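Local coordinates for HTH cro/C1-type domain-containing protein (Pseudomonas aeruginosa, PDB 4O8B) that probably acts as a transcriptional activator that binds promoter DNA through a helix-turn-helix domain and controls motility and biofilm formation through the small RNA rsmZ, at residues 5-10 and 37-42; 22-27 and 51-56; 57-62 and 74-79. All blocks are in the same frame, centred on the assembly; numbering follows the deposited sequence.

Interaction 1 of 3, residues 5-10 and 37-42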
loop_
_atom_site.group_PDB
_atom_site.type_symbol
_atom_site.label_atom_id
_atom_site.label_comp_id
_atom_site.label_asym_id
_atom_site.label_seq_id
_atom_site.Cartn_x
_atom_site.Cartn_y
_atom_site.Cartn_z
ATOM N N ARG A 5 6.212 8.423 4.426
ATOM C CA ARG A 5 6.010 7.068 4.949
ATOM C C ARG A 5 7.346 6.373 5.175
ATOM O O ARG A 5 7.527 5.666 6.164
ATOM C CB ARG A 5 5.168 6.254 3.967
ATOM C CG ARG A 5 3.831 6.899 3.618
ATOM C CD ARG A 5 2.853 6.832 4.780
ATOM N NE ARG A 5 1.646 7.612 4.511
ATOM C CZ ARG A 5 1.330 8.743 5.140
ATOM N NH1 ARG A 5 2.138 9.236 6.071
ATOM N NH2 ARG A 5 0.222 9.393 4.811
ATOM N N LEU A 6 8.282 6.578 4.254
ATOM C CA LEU A 6 9.603 5.973 4.365
ATOM C C LEU A 6 10.355 6.573 5.549
ATOM O O LEU A 6 11.016 5.866 6.303
ATOM C CB LEU A 6 10.396 6.195 3.074
ATOM C CG LEU A 6 11.829 5.643 3.036
ATOM C CD1 LEU A 6 11.806 4.118 3.031
ATOM C CD2 LEU A 6 12.529 6.165 1.795
ATOM N N LYS A 7 10.246 7.889 5.711
ATOM C CA LYS A 7 10.909 8.582 6.805
ATOM C C LYS A 7 10.246 8.207 8.125
ATOM O O LYS A 7 10.926 7.921 9.119
ATOM C CB LYS A 7 10.831 10.102 6.603
ATOM C CG LYS A 7 11.764 10.896 7.513
ATOM C CD LYS A 7 11.585 12.400 7.329
ATOM C CE LYS A 7 11.988 12.858 5.932
ATOM N NZ LYS A 7 13.453 12.692 5.686
ATOM N N ALA A 8 8.916 8.207 8.132
ATOM C CA ALA A 8 8.147 7.868 9.326
ATOM C C ALA A 8 8.431 6.438 9.764
ATOM O O ALA A 8 8.439 6.136 10.956
ATOM C CB ALA A 8 6.662 8.046 9.050
ATOM N N ALA A 9 8.662 5.555 8.789
ATOM C CA ALA A 9 8.935 4.155 9.073
ATOM C C ALA A 9 10.365 3.959 9.560
ATOM O O ALA A 9 10.654 2.997 10.277
ATOM C CB ALA A 9 8.688 3.321 7.826
ATOM N N ARG A 10 11.264 4.865 9.171
ATOM C CA ARG A 10 12.655 4.784 9.583
ATOM C C ARG A 10 12.830 5.328 10.989
ATOM O O ARG A 10 13.703 4.876 11.736
ATOM C CB ARG A 10 13.545 5.549 8.600
ATOM C CG ARG A 10 14.969 5.755 9.093
ATOM C CD ARG A 10 15.878 6.284 7.992
ATOM N NE ARG A 10 15.606 7.681 7.649
ATOM C CZ ARG A 10 15.790 8.706 8.483
ATOM N NH1 ARG A 10 16.239 8.500 9.717
ATOM N NH2 ARG A 10 15.524 9.941 8.077
ATOM N N GLN A 37 17.592 10.798 -1.040
ATOM C CA GLN A 37 16.967 10.953 -2.352
ATOM C C GLN A 37 15.616 10.242 -2.363
ATOM O O GLN A 37 14.647 10.746 -2.929
ATOM C CB GLN A 37 17.865 10.376 -3.446
ATOM C CG GLN A 37 19.109 11.204 -3.740
ATOM C CD GLN A 37 18.771 12.584 -4.280
ATOM O OE1 GLN A 37 18.108 13.385 -3.616
ATOM N NE2 GLN A 37 19.234 12.876 -5.489
ATOM N N TYR A 38 15.556 9.066 -1.736
ATOM C CA TYR A 38 14.318 8.307 -1.675
ATOM C C TYR A 38 13.273 9.037 -0.832
ATOM O O TYR A 38 12.133 9.230 -1.264
ATOM C CB TYR A 38 14.546 6.918 -1.070
ATOM C CG TYR A 38 15.192 5.903 -1.987
ATOM C CD1 TYR A 38 15.032 5.975 -3.375
ATOM C CD2 TYR A 38 15.926 4.837 -1.465
ATOM C CE1 TYR A 38 15.563 5.000 -4.214
ATOM C CE2 TYR A 38 16.461 3.852 -2.298
ATOM C CZ TYR A 38 16.288 3.945 -3.669
ATOM O OH TYR A 38 16.808 2.973 -4.490
ATOM N N GLU A 39 13.672 9.436 0.374
ATOM C CA GLU A 39 12.773 10.130 1.287
ATOM C C GLU A 39 12.350 11.495 0.756
ATOM O O GLU A 39 11.344 12.057 1.191
ATOM C CB GLU A 39 13.441 10.291 2.652
ATOM C CG GLU A 39 13.873 8.971 3.271
ATOM C CD GLU A 39 14.346 9.126 4.698
ATOM O OE1 GLU A 39 14.449 8.099 5.403
ATOM O OE2 GLU A 39 14.629 10.270 5.122
ATOM N N ARG A 40 13.125 12.027 -0.183
ATOM C CA ARG A 40 12.814 13.322 -0.779
ATOM C C ARG A 40 11.982 13.054 -2.026
ATOM O O ARG A 40 11.414 13.964 -2.622
ATOM C CB ARG A 40 14.102 14.054 -1.165
ATOM C CG ARG A 40 13.907 15.530 -1.462
ATOM C CD ARG A 40 13.801 16.335 -0.176
ATOM N NE ARG A 40 15.069 16.355 0.550
ATOM C CZ ARG A 40 16.179 16.932 0.097
ATOM N NH1 ARG A 40 16.179 17.541 -1.083
ATOM N NH2 ARG A 40 17.290 16.905 0.823
ATOM N N GLU A 41 11.928 11.782 -2.404
ATOM C CA GLU A 41 11.191 11.336 -3.578
ATOM C C GLU A 41 11.867 11.787 -4.863
ATOM O O GLU A 41 11.269 11.759 -5.942
ATOM C CB GLU A 41 9.745 11.839 -3.528
ATOM C CG GLU A 41 9.002 11.425 -2.268
ATOM C CD GLU A 41 7.502 11.510 -2.424
ATOM O OE1 GLU A 41 7.035 12.240 -3.325
ATOM O OE2 GLU A 41 6.783 10.861 -1.637
ATOM N N ARG A 42 13.121 12.215 -4.741
ATOM C CA ARG A 42 13.913 12.646 -5.881
ATOM C C ARG A 42 14.337 11.384 -6.624
ATOM O O ARG A 42 14.749 11.434 -7.787
ATOM C CB ARG A 42 15.159 13.408 -5.431
ATOM C CG ARG A 42 14.932 14.853 -5.029
ATOM C CD ARG A 42 15.745 15.796 -5.914
ATOM N NE ARG A 42 16.095 17.043 -5.232
ATOM C CZ ARG A 42 17.128 17.177 -4.401
ATOM N NH1 ARG A 42 17.933 16.149 -4.161
ATOM N NH2 ARG A 42 17.371 18.349 -3.828
#
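Tyr38, in the last turn of helix 28-39, meets Leu6 of helix 3-13 through its CB alone, 3.6 Å from Leu6 CD2; the ring leads away from the contact, and the side chain also touches Thr49 and Pro45. Glu39 comes next and dominates. Its CG rests against the same methyl, with Leu6 CD2 3.4 Å away, so a leucine suits the place where only the aliphatic root of the glutamate passes. Beyond CG the chain is extended and delivers the carboxylate to two cations one turn apart. Arg10 grips it side-on, Arg10 NE lying 2.6 Å from Glu39 OE1. Arg10 NH2 reaches Glu39 OE2 at 3.1 Å, and each oxygen uses its syn lone pair. The two planes are only 12° apart. Lys7, bent at chi3 and chi4, brings NZ to 2.8 Å from Glu39 OE2 on the anti side, well out of the carboxylate plane. Gln17 also donates to OE2. Such a buried carboxylate, held by several donors, probably stays ionised. Past it, Glu41 takes a positive phi in a Schellman motif that turns the chain off the helix, and its OE2 accepts from Gly3 N. The contact thus clamps the end of helix 28-39 to helix 3-13, with Leu6 reaching on to Leu53 and Leu57 of helix 47-57 and Arg10 lying against Gln17 and Leu20 of helix 17-22.

Interaction 2 of 3, residues 22-27 and 51-56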
loop_
_atom_site.group_PDB
_atom_site.type_symbol
_atom_site.label_atom_id
_atom_site.label_comp_id
_atom_site.label_asym_id
_atom_site.label_seq_id
_atom_site.Cartn_x
_atom_site.Cartn_y
_atom_site.Cartn_z
ATOM N N MET A 22 22.456 1.132 4.640
ATOM C CA MET A 22 23.354 -0.009 4.612
ATOM C C MET A 22 22.627 -1.326 4.862
ATOM O O MET A 22 23.008 -2.365 4.325
ATOM C CB MET A 22 24.472 0.156 5.648
ATOM C CG MET A 22 25.426 1.302 5.359
ATOM S SD MET A 22 26.980 1.119 6.256
ATOM C CE MET A 22 26.465 1.540 7.915
ATOM N N LEU A 23 21.576 -1.286 5.674
ATOM C CA LEU A 23 20.809 -2.485 5.970
ATOM C C LEU A 23 20.196 -3.090 4.711
ATOM O O LEU A 23 19.673 -4.208 4.738
ATOM C CB LEU A 23 19.718 -2.185 6.995
ATOM C CG LEU A 23 20.158 -2.322 8.456
ATOM C CD1 LEU A 23 19.105 -1.724 9.376
ATOM C CD2 LEU A 23 20.386 -3.791 8.781
ATOM N N VAL A 24 20.257 -2.357 3.602
ATOM C CA VAL A 24 19.727 -2.854 2.346
ATOM C C VAL A 24 20.819 -3.021 1.286
ATOM O O VAL A 24 20.535 -3.044 0.092
ATOM C CB VAL A 24 18.601 -1.940 1.789
ATOM C CG1 VAL A 24 17.285 -2.265 2.479
ATOM C CG2 VAL A 24 18.961 -0.483 2.002
ATOM N N GLY A 25 22.065 -3.132 1.742
ATOM C CA GLY A 25 23.179 -3.339 0.835
ATOM C C GLY A 25 23.814 -2.144 0.141
ATOM O O GLY A 25 24.500 -2.322 -0.868
ATOM N N MET A 26 23.612 -0.940 0.666
ATOM C CA MET A 26 24.188 0.255 0.054
ATOM C C MET A 26 25.629 0.490 0.490
ATOM O O MET A 26 26.054 0.013 1.541
ATOM C CB MET A 26 23.353 1.487 0.399
ATOM C CG MET A 26 21.995 1.528 -0.278
ATOM S SD MET A 26 21.107 3.065 0.033
ATOM C CE MET A 26 19.963 3.055 -1.340
ATOM N N ASP A 27 26.382 1.225 -0.322
ATOM C CA ASP A 27 27.767 1.540 -0.003
ATOM C C ASP A 27 27.792 2.600 1.090
ATOM O O ASP A 27 27.188 3.661 0.954
ATOM C CB ASP A 27 28.517 2.050 -1.236
ATOM C CG ASP A 27 28.863 0.931 -2.207
ATOM O OD1 ASP A 27 29.212 -0.176 -1.737
ATOM O OD2 ASP A 27 28.812 1.163 -3.437
ATOM N N GLU A 51 10.666 -3.983 -1.493
ATOM C CA GLU A 51 10.470 -5.172 -0.672
ATOM C C GLU A 51 11.547 -5.250 0.409
ATOM O O GLU A 51 11.283 -5.707 1.521
ATOM C CB GLU A 51 10.520 -6.428 -1.552
ATOM C CG GLU A 51 9.535 -7.510 -1.145
ATOM C CD GLU A 51 9.592 -8.722 -2.059
ATOM O OE1 GLU A 51 9.839 -8.542 -3.274
ATOM O OE2 GLU A 51 9.366 -9.852 -1.568
ATOM N N GLN A 52 12.756 -4.805 0.073
ATOM C CA GLN A 52 13.870 -4.828 1.015
ATOM C C GLN A 52 13.642 -3.821 2.138
ATOM O O GLN A 52 13.878 -4.118 3.313
ATOM C CB GLN A 52 15.185 -4.490 0.305
ATOM C CG GLN A 52 15.563 -5.434 -0.819
ATOM C CD GLN A 52 16.895 -5.071 -1.452
ATOM O OE1 GLN A 52 17.070 -5.197 -2.668
ATOM N NE2 GLN A 52 17.840 -4.636 -0.632
ATOM N N LEU A 53 13.190 -2.627 1.769
ATOM C CA LEU A 53 12.924 -1.566 2.732
ATOM C C LEU A 53 11.822 -1.960 3.697
ATOM O O LEU A 53 11.939 -1.751 4.904
ATOM C CB LEU A 53 12.534 -0.282 1.999
ATOM C CG LEU A 53 13.661 0.409 1.225
ATOM C CD1 LEU A 53 13.092 1.514 0.349
ATOM C CD2 LEU A 53 14.676 0.971 2.215
ATOM N N ALA A 54 10.748 -2.529 3.161
ATOM C CA ALA A 54 9.622 -2.957 3.977
ATOM C C ALA A 54 10.049 -4.011 4.990
ATOM O O ALA A 54 9.723 -3.915 6.174
ATOM C CB ALA A 54 8.512 -3.506 3.086
ATOM N N MET A 55 10.782 -5.018 4.523
ATOM C CA MET A 55 11.243 -6.093 5.394
ATOM C C MET A 55 12.088 -5.536 6.532
ATOM O O MET A 55 11.839 -5.823 7.701
ATOM C CB MET A 55 12.067 -7.100 4.584
ATOM C CG MET A 55 12.320 -8.416 5.297
ATOM S SD MET A 55 10.780 -9.269 5.713
ATOM C CE MET A 55 10.173 -9.669 4.073
ATOM N N VAL A 56 13.094 -4.731 6.181
ATOM C CA VAL A 56 13.980 -4.134 7.170
ATOM C C VAL A 56 13.221 -3.234 8.134
ATOM O O VAL A 56 13.322 -3.395 9.354
ATOM C CB VAL A 56 15.091 -3.303 6.492
ATOM C CG1 VAL A 56 15.972 -2.649 7.541
ATOM C CG2 VAL A 56 15.919 -4.195 5.581
#
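Val24 is the centre of an apolar cluster that joins the turn after helix 17-22, part of the helix-turn-helix unit, to one side of helix 47-57. Its CG1 does the touching: it lies anti to the carbonyl carbon (chi1 -81°), which directs it at the helix. There Val24 CG1 meets Val56 CG2 at 3.9 Å. Gln52 CB is 3.8 Å from the same Val24 CG1. More loosely, Leu53 CD2 stands 4.2 Å from Val24 CG1. Gln52 and Val56 are one turn apart, so the valine branch is presented to both on the same side of the helix. Leu23 adds a second apolar pair at Val56, toward the C-terminal end of segment 51-56, with Leu23 CD1 3.7 Å from Val56 CG1. The two branches of Val56 are both used: CG1 meets the Leu23 side chain, while CG2 meets Val24 and also lies near Leu23 O, a task for which a beta-branched residue is well shaped. Tyr15 and Leu20 also pack on Val56.

The polar part is slight. Gln52, extended beyond CG, reaches across to Val24, and Gln52 NE2 makes a weak bond to Val24 O at 3.2 Å, bent to 128° at the hydrogen. The other end of the amide, OE1, accepts from Arg48 NH1, which helps to settle which way the amide faces.

Backbone bonds set up the turn itself. Gly25, with positive phi, is the C-prime residue of a Schellman motif ending helix 17-22, and Gly25 N bonds to Met22 O at 2.9 Å; glycine suits these backbone angles, which other residues adopt less readily.

Taken together, the contact depends on fitted aliphatic branches, with only a weak, bent amide bond to supplement them.

Interaction 3 of 3, residues 57-62 and 74-79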
loop_
_atom_site.group_PDB
_atom_site.type_symbol
_atom_site.label_atom_id
_atom_site.label_comp_id
_atom_site.label_asym_id
_atom_site.label_seq_id
_atom_site.Cartn_x
_atom_site.Cartn_y
_atom_site.Cartn_z
ATOM N N LEU A 57 12.462 -2.287 7.591
ATOM C CA LEU A 57 11.685 -1.359 8.411
ATOM C C LEU A 57 10.606 -2.066 9.223
ATOM O O LEU A 57 10.058 -1.489 10.163
ATOM C CB LEU A 57 11.051 -0.276 7.534
ATOM C CG LEU A 57 11.906 0.957 7.233
ATOM C CD1 LEU A 57 11.199 1.823 6.202
ATOM C CD2 LEU A 57 12.145 1.732 8.515
ATOM N N GLN A 58 10.301 -3.305 8.851
ATOM C CA GLN A 58 9.285 -4.081 9.556
ATOM C C GLN A 58 7.883 -3.513 9.385
ATOM O O GLN A 58 7.057 -3.588 10.302
ATOM C CB GLN A 58 9.619 -4.167 11.044
ATOM C CG GLN A 58 10.683 -5.194 11.404
ATOM C CD GLN A 58 10.164 -6.614 11.333
ATOM O OE1 GLN A 58 9.912 -7.154 10.252
ATOM N NE2 GLN A 58 9.986 -7.229 12.502
ATOM N N VAL A 59 7.607 -2.944 8.214
ATOM C CA VAL A 59 6.291 -2.384 7.929
ATOM C C VAL A 59 5.782 -2.906 6.597
ATOM O O VAL A 59 6.570 -3.190 5.686
ATOM C CB VAL A 59 6.319 -0.838 7.876
ATOM C CG1 VAL A 59 6.468 -0.275 9.275
ATOM C CG2 VAL A 59 7.471 -0.375 6.989
ATOM N N PRO A 60 4.454 -3.055 6.457
ATOM C CA PRO A 60 3.867 -3.544 5.205
ATOM C C PRO A 60 4.241 -2.636 4.039
ATOM O O PRO A 60 4.193 -1.415 4.160
ATOM C CB PRO A 60 2.370 -3.516 5.497
ATOM C CG PRO A 60 2.314 -3.767 6.965
ATOM C CD PRO A 60 3.417 -2.881 7.484
ATOM N N MET A 61 4.617 -3.242 2.922
ATOM C CA MET A 61 4.986 -2.473 1.739
ATOM C C MET A 61 3.894 -1.466 1.412
ATOM O O MET A 61 4.176 -0.344 0.982
ATOM C CB MET A 61 5.196 -3.410 0.544
ATOM C CG MET A 61 5.161 -2.702 -0.801
ATOM S SD MET A 61 5.322 -3.835 -2.185
ATOM C CE MET A 61 7.090 -3.949 -2.326
ATOM N N ALA A 62 2.643 -1.876 1.625
ATOM C CA ALA A 62 1.499 -1.019 1.350
ATOM C C ALA A 62 1.591 0.314 2.092
ATOM O O ALA A 62 1.244 1.358 1.544
ATOM C CB ALA A 62 0.211 -1.739 1.739
ATOM N N LEU A 74 -3.854 3.029 10.067
ATOM C CA LEU A 74 -4.612 1.806 10.320
ATOM C C LEU A 74 -3.849 0.581 9.822
ATOM O O LEU A 74 -3.893 -0.482 10.443
ATOM C CB LEU A 74 -5.976 1.880 9.630
ATOM C CG LEU A 74 -7.166 1.358 10.434
ATOM C CD1 LEU A 74 -7.470 2.330 11.569
ATOM C CD2 LEU A 74 -8.383 1.211 9.534
ATOM N N ILE A 75 -3.151 0.739 8.702
ATOM C CA ILE A 75 -2.384 -0.356 8.112
ATOM C C ILE A 75 -1.247 -0.811 9.034
ATOM O O ILE A 75 -0.860 -1.981 9.013
ATOM C CB ILE A 75 -1.776 0.042 6.746
ATOM C CG1 ILE A 75 -2.896 0.345 5.754
ATOM C CG2 ILE A 75 -0.883 -1.073 6.224
ATOM C CD1 ILE A 75 -2.412 0.554 4.327
ATOM N N LEU A 76 -0.722 0.114 9.822
ATOM C CA LEU A 76 0.356 -0.211 10.747
ATOM C C LEU A 76 -0.204 -0.849 12.005
ATOM O O LEU A 76 0.409 -1.738 12.595
ATOM C CB LEU A 76 1.154 1.045 11.116
ATOM C CG LEU A 76 1.987 1.693 10.008
ATOM C CD1 LEU A 76 2.891 2.751 10.623
ATOM C CD2 LEU A 76 2.827 0.631 9.304
ATOM N N LYS A 77 -1.380 -0.385 12.410
ATOM C CA LYS A 77 -2.034 -0.908 13.605
ATOM C C LYS A 77 -2.488 -2.349 13.406
ATOM O O LYS A 77 -2.152 -3.225 14.199
ATOM C CB LYS A 77 -3.229 -0.030 13.984
ATOM C CG LYS A 77 -2.838 1.357 14.461
ATOM C CD LYS A 77 -4.050 2.140 14.924
ATOM C CE LYS A 77 -3.755 3.632 14.943
ATOM N NZ LYS A 77 -5.005 4.442 15.069
ATOM N N VAL A 78 -3.246 -2.590 12.351
ATOM C CA VAL A 78 -3.747 -3.930 12.064
ATOM C C VAL A 78 -2.599 -4.919 11.880
ATOM O O VAL A 78 -2.727 -6.097 12.224
ATOM C CB VAL A 78 -4.635 -3.941 10.798
ATOM C CG1 VAL A 78 -5.771 -2.945 10.956
ATOM C CG2 VAL A 78 -3.806 -3.607 9.573
ATOM N N SER A 79 -1.482 -4.445 11.345
ATOM C CA SER A 79 -0.318 -5.299 11.125
ATOM C C SER A 79 0.347 -5.689 12.441
ATOM O O SER A 79 0.894 -6.785 12.566
ATOM C CB SER A 79 0.710 -4.588 10.236
ATOM O OG SER A 79 0.257 -4.501 8.901
#
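Pro60 and Val59 lie in an extended run of backbone that follows the Schellman motif ending helix 47-57, in which Gln58 has positive phi, and this run passes beside helix 69-79 with the CA atoms of Val59 and Leu76 6.9 Å apart.

Pro60 is the main contact on the loop side, its ring met at several atoms. Pro60 CB faces Ile75 CG2 at 4.1 Å. Pro60 CD faces Leu76 CD2 at 4.0 Å. A proline suits this place, being a compact apolar block that also favours the extended backbone around it. Ile75 CG2 lies anti to its backbone N and is thereby aimed at the proline, while CG1 carries Ile75 CD1 to within 4.3 Å of Ala62 CB; the small alanine methyl meets the end of that longer branch. Leu76 reaches in with CD2 only, which bridges Pro60 CD and Val59 CG1, the latter 3.8 Å from Leu76 CD2, and its side chain also lies on Arg12 of helix 3-13.

The same helix serves the dimer: Ile75, which takes part in both contacts, packs on Ile75 of the second subunit, and Lys77 NZ forms a salt bridge with Glu94 of that subunit.

Ser79 OG packs tightly on Pro60 CG, 2.9 Å away, a contact and not a hydrogen bond. Ser79 CB is 3.7 Å from Pro60 CG. The hydroxyl's own bond stays within the helix: chi1 -72° puts Ser79 OG where it can donate to Ile75 O at 2.8 Å, almost in line with the carbonyl (174°). That bond satisfies a polar atom that would otherwise suit an apolar neighbour poorly. Attachment between loop and helix is therefore apolar in character, with the serine's polarity met inside its own helix.

From the N terminus, helix 3-13 opens interaction 1, which closes when the end of helix 28-39 returns to it. Interaction 2 opens within that loop, in the turn after helix 17-22, and closes later on helix 47-57, so the two cross and interlock the helices of the helix-turn-helix domain. Their residues also touch, Tyr38 against Met26 and Leu6 against Leu53. Interaction 3 follows in series, closing a short loop from the end of helix 47-57 to helix 69-79. Leu57 and Val59 at its start pack on Leu6 and Ala9 of interaction 1, tying helices 3-13 and 47-57 to helix 69-79, which also meets the second subunit.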